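Local coordinates for protein putative efflux transporter (Bacteroides eggerthii, PDB 4L8J) that probably acts as a periplasmic adaptor (membrane-fusion protein) of the HlyD family, coupling an inner-membrane efflux transporter to an outer-membrane channel, at residues A181-T192 with F237-D246. Sequence-based numbering, arbitrary orientation.
Sequences AKDATFKVEFDT and FTCNIRLASD
Two antiparallel neighbours of a closed six-stranded beta-barrel meet here, strand 185-190 and strand 238-246. Three hydrogen-bonded pairs, T185 with A244, K187 with R242 and E189 with N240, each close a two-bond ring; R242 N to K187 O is 2.8 Å and nearly straight (178°). The non-hydrogen-bonded pairs F186-L243, V188-I241 and F190-C239 alternate with them and send their side chains into the barrel interior. L243 CD1 makes an off-centre CH-pi contact with the F186 ring, 4.2 Å from its centroid, while I241 CG2 meets the ring at its edge. With chi1 at 177° the CG1 branch of V188 points away from its own backbone N and sits 3.8 Å above the centre of the F190 ring, and C239 SG approaches that ring obliquely. Such a beta-barrel domain is characteristic of HlyD-type adaptors; strands 198-205 and 20-29 continue the sheet on either side, and I219 and I167 add to the apolar interior. On the opposite face, water 3 joins T185 OG1 to R242 O, whereas R242 NE turns to a salt bridge with D24, whose OD1 also accepts a hydrogen bond from N240 ND2. Past the last bridge pair, D191 N bonds to T238 O at 3.2 Å and T238 OG1 donates to D191 OD2 (2.6 Å), meeting that oxygen on its anti side, 34° out of the carboxylate plane. Replacing D191 with alanine would probably leave the T238 hydroxyl without this acceptor and free to turn. Water 6 links T192 N to T238 O, and T192 OG1 reaches F237 CD2 at 3.4 Å.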
loop_
_atom_site.group_PDB
_atom_site.type_symbol
_atom_site.label_atom_id
_atom_site.label_comp_id
_atom_site.label_asym_id
_atom_site.label_seq_id
_atom_site.Cartn_x
_atom_site.Cartn_y
_atom_site.Cartn_z
ATOM N N ALA A 181 -3.287 -13.297 18.951
ATOM C CA ALA A 181 -2.666 -11.976 19.071
ATOM C C ALA A 181 -2.423 -11.623 20.529
ATOM O O ALA A 181 -3.269 -11.877 21.394
ATOM C CB ALA A 181 -3.517 -10.903 18.410
ATOM N N LYS A 182 -1.220 -11.073 20.806
ATOM C CA LYS A 182 -0.817 -10.674 22.151
ATOM C C LYS A 182 -1.770 -9.630 22.687
ATOM O O LYS A 182 -2.170 -8.689 21.972
ATOM C CB LYS A 182 0.627 -10.118 22.150
ATOM N N ASP A 183 -2.156 -9.806 23.947
ATOM C CA ASP A 183 -3.018 -8.858 24.664
ATOM C C ASP A 183 -4.415 -8.682 24.001
ATOM O O ASP A 183 -5.046 -7.640 24.193
ATOM C CB ASP A 183 -2.313 -7.477 24.839
ATOM C CG ASP A 183 -0.898 -7.538 25.441
ATOM O OD1 ASP A 183 -0.721 -8.209 26.487
ATOM O OD2 ASP A 183 0.034 -6.947 24.838
ATOM N N ALA A 184 -4.907 -9.699 23.250
ATOM C CA ALA A 184 -6.279 -9.692 22.706
ATOM C C ALA A 184 -7.253 -9.504 23.894
ATOM O O ALA A 184 -7.000 -10.057 24.972
ATOM C CB ALA A 184 -6.558 -11.014 21.985
ATOM N N THR A 185 -8.282 -8.665 23.755
ATOM C CA THR A 185 -9.231 -8.430 24.855
ATOM C C THR A 185 -10.632 -8.951 24.500
ATOM O O THR A 185 -10.954 -9.099 23.329
ATOM C CB THR A 185 -9.286 -6.926 25.241
ATOM O OG1 THR A 185 -9.820 -6.178 24.152
ATOM C CG2 THR A 185 -7.915 -6.363 25.675
ATOM N N PHE A 186 -11.448 -9.228 25.519
ATOM C CA PHE A 186 -12.834 -9.698 25.394
ATOM C C PHE A 186 -13.715 -8.819 26.225
ATOM O O PHE A 186 -13.448 -8.645 27.417
ATOM C CB PHE A 186 -12.997 -11.172 25.846
ATOM C CG PHE A 186 -12.045 -12.162 25.224
ATOM C CD1 PHE A 186 -10.773 -12.353 25.748
ATOM C CD2 PHE A 186 -12.416 -12.901 24.105
ATOM C CE1 PHE A 186 -9.893 -13.274 25.170
ATOM C CE2 PHE A 186 -11.543 -13.833 23.539
ATOM C CZ PHE A 186 -10.289 -14.007 24.069
ATOM N N LYS A 187 -14.753 -8.255 25.600
ATOM C CA LYS A 187 -15.739 -7.410 26.275
ATOM C C LYS A 187 -17.114 -8.008 26.018
ATOM O O LYS A 187 -17.450 -8.295 24.865
ATOM C CB LYS A 187 -15.658 -5.943 25.807
ATOM C CG LYS A 187 -14.283 -5.279 25.953
ATOM C CD LYS A 187 -14.025 -4.697 27.337
ATOM C CE LYS A 187 -12.629 -4.122 27.463
ATOM N NZ LYS A 187 -11.636 -5.169 27.812
ATOM N N VAL A 188 -17.879 -8.243 27.092
ATOM C CA VAL A 188 -19.208 -8.854 27.026
ATOM C C VAL A 188 -20.323 -7.858 27.261
ATOM O O VAL A 188 -20.316 -7.103 28.230
ATOM C CB VAL A 188 -19.328 -10.028 28.038
ATOM C CG1 VAL A 188 -20.747 -10.637 28.050
ATOM C CG2 VAL A 188 -18.290 -11.092 27.744
ATOM N N GLU A 189 -21.323 -7.951 26.414
ATOM C CA GLU A 189 -22.562 -7.213 26.555
ATOM C C GLU A 189 -23.708 -8.242 26.564
ATOM O O GLU A 189 -23.886 -8.940 25.570
ATOM C CB GLU A 189 -22.708 -6.166 25.433
ATOM C CG GLU A 189 -23.870 -5.209 25.704
ATOM C CD GLU A 189 -24.228 -4.265 24.571
ATOM O OE1 GLU A 189 -23.807 -4.508 23.417
ATOM O OE2 GLU A 189 -24.949 -3.282 24.841
ATOM N N PHE A 190 -24.416 -8.398 27.714
ATOM C CA PHE A 190 -25.530 -9.355 27.816
ATOM C C PHE A 190 -26.769 -8.793 27.130
ATOM O O PHE A 190 -27.071 -7.595 27.282
ATOM C CB PHE A 190 -25.843 -9.719 29.279
ATOM C CG PHE A 190 -24.697 -10.396 29.991
ATOM C CD1 PHE A 190 -24.491 -11.764 29.865
ATOM C CD2 PHE A 190 -23.814 -9.664 30.777
ATOM C CE1 PHE A 190 -23.432 -12.386 30.521
ATOM C CE2 PHE A 190 -22.742 -10.288 31.416
ATOM C CZ PHE A 190 -22.564 -11.645 31.292
ATOM N N ASP A 191 -27.461 -9.642 26.350
ATOM C CA ASP A 191 -28.696 -9.284 25.644
ATOM C C ASP A 191 -29.792 -8.812 26.630
ATOM O O ASP A 191 -30.562 -7.929 26.280
ATOM C CB ASP A 191 -29.215 -10.486 24.822
ATOM C CG ASP A 191 -28.302 -10.897 23.667
ATOM O OD1 ASP A 191 -27.401 -10.104 23.306
ATOM O OD2 ASP A 191 -28.531 -11.977 23.084
ATOM N N THR A 192 -29.827 -9.378 27.857
ATOM C CA THR A 192 -30.795 -9.028 28.918
ATOM C C THR A 192 -30.423 -7.668 29.594
ATOM O O THR A 192 -31.277 -7.072 30.251
ATOM C CB THR A 192 -30.888 -10.169 29.969
ATOM O OG1 THR A 192 -30.836 -11.440 29.317
ATOM C CG2 THR A 192 -32.175 -10.117 30.791
ATOM N N PHE A 237 -28.457 -17.650 29.139
ATOM C CA PHE A 237 -28.499 -16.229 28.743
ATOM C C PHE A 237 -27.535 -16.000 27.597
ATOM O O PHE A 237 -26.432 -16.560 27.594
ATOM C CB PHE A 237 -28.130 -15.302 29.923
ATOM C CG PHE A 237 -29.276 -14.870 30.819
ATOM C CD1 PHE A 237 -30.314 -15.746 31.127
ATOM C CD2 PHE A 237 -29.288 -13.606 31.397
ATOM C CE1 PHE A 237 -31.371 -15.342 31.947
ATOM C CE2 PHE A 237 -30.333 -13.211 32.240
ATOM C CZ PHE A 237 -31.360 -14.086 32.519
ATOM N N THR A 238 -27.951 -15.233 26.608
ATOM C CA THR A 238 -27.085 -14.986 25.459
ATOM C C THR A 238 -26.425 -13.617 25.598
ATOM O O THR A 238 -26.865 -12.756 26.385
ATOM C CB THR A 238 -27.856 -15.137 24.135
ATOM O OG1 THR A 238 -28.999 -14.295 24.202
ATOM C CG2 THR A 238 -28.289 -16.588 23.861
ATOM N N CYS A 239 -25.346 -13.421 24.827
ATOM C CA CYS A 239 -24.595 -12.186 24.897
ATOM C C CYS A 239 -23.793 -11.988 23.649
ATOM O O CYS A 239 -23.652 -12.902 22.831
ATOM C CB CYS A 239 -23.690 -12.215 26.127
ATOM S SG CYS A 239 -22.450 -13.542 26.092
ATOM N N ASN A 240 -23.216 -10.783 23.529
ATOM C CA ASN A 240 -22.285 -10.458 22.471
ATOM C C ASN A 240 -20.907 -10.433 23.075
ATOM O O ASN A 240 -20.736 -9.937 24.185
ATOM C CB ASN A 240 -22.616 -9.118 21.783
ATOM C CG ASN A 240 -21.652 -8.790 20.659
ATOM O OD1 ASN A 240 -21.740 -9.357 19.574
ATOM N ND2 ASN A 240 -20.623 -7.974 20.925
ATOM N N ILE A 241 -19.933 -11.009 22.372
ATOM C CA ILE A 241 -18.516 -10.980 22.780
ATOM C C ILE A 241 -17.777 -10.172 21.754
ATOM O O ILE A 241 -17.726 -10.548 20.580
ATOM C CB ILE A 241 -17.849 -12.357 23.005
ATOM C CG1 ILE A 241 -18.687 -13.214 23.985
ATOM C CG2 ILE A 241 -16.407 -12.186 23.532
ATOM C CD1 ILE A 241 -19.591 -14.155 23.330
ATOM N N ARG A 242 -17.188 -9.074 22.191
ATOM C CA ARG A 242 -16.371 -8.242 21.304
ATOM C C ARG A 242 -14.911 -8.613 21.550
ATOM O O ARG A 242 -14.428 -8.484 22.675
ATOM C CB ARG A 242 -16.658 -6.737 21.565
ATOM C CG ARG A 242 -15.600 -5.713 21.096
ATOM C CD ARG A 242 -15.462 -5.513 19.605
ATOM N NE ARG A 242 -16.719 -5.234 18.895
ATOM C CZ ARG A 242 -17.193 -4.026 18.599
ATOM N NH1 ARG A 242 -16.563 -2.936 19.019
ATOM N NH2 ARG A 242 -18.304 -3.898 17.890
ATOM N N LEU A 243 -14.247 -9.170 20.534
ATOM C CA LEU A 243 -12.820 -9.504 20.565
ATOM C C LEU A 243 -12.054 -8.358 19.911
ATOM O O LEU A 243 -12.406 -8.008 18.789
ATOM C CB LEU A 243 -12.545 -10.838 19.814
ATOM C CG LEU A 243 -11.057 -11.209 19.527
ATOM C CD1 LEU A 243 -10.340 -11.626 20.779
ATOM C CD2 LEU A 243 -10.962 -12.340 18.498
ATOM N N ALA A 244 -11.047 -7.762 20.597
ATOM C CA ALA A 244 -10.188 -6.676 20.051
ATOM C C ALA A 244 -8.740 -7.123 20.069
ATOM O O ALA A 244 -8.202 -7.504 21.126
ATOM C CB ALA A 244 -10.340 -5.377 20.832
ATOM N N SER A 245 -8.142 -7.169 18.874
ATOM C CA SER A 245 -6.782 -7.637 18.716
ATOM C C SER A 245 -5.938 -6.638 17.929
ATOM O O SER A 245 -6.240 -6.374 16.760
ATOM C CB SER A 245 -6.764 -8.985 17.981
ATOM O OG SER A 245 -7.589 -9.969 18.580
ATOM N N ASP A 246 -4.840 -6.150 18.534
ATOM C CA ASP A 246 -3.915 -5.306 17.787
ATOM C C ASP A 246 -2.962 -6.249 17.056
ATOM O O ASP A 246 -2.135 -6.890 17.689
ATOM C CB ASP A 246 -3.186 -4.282 18.677
ATOM C CG ASP A 246 -2.395 -3.236 17.891
ATOM O OD1 ASP A 246 -2.114 -3.471 16.697
ATOM O OD2 ASP A 246 -2.038 -2.199 18.478
HETATM O O HOH W 1 -0.914 -7.739 19.908
HETATM O O HOH W 2 -4.056 -6.964 21.222
HETATM O O HOH W 3 -12.592 -6.336 23.220
HETATM O O HOH W 4 -19.468 -6.637 23.641
HETATM O O HOH W 5 -20.730 -4.920 21.968
HETATM O O HOH W 6 -28.494 -11.933 28.289
#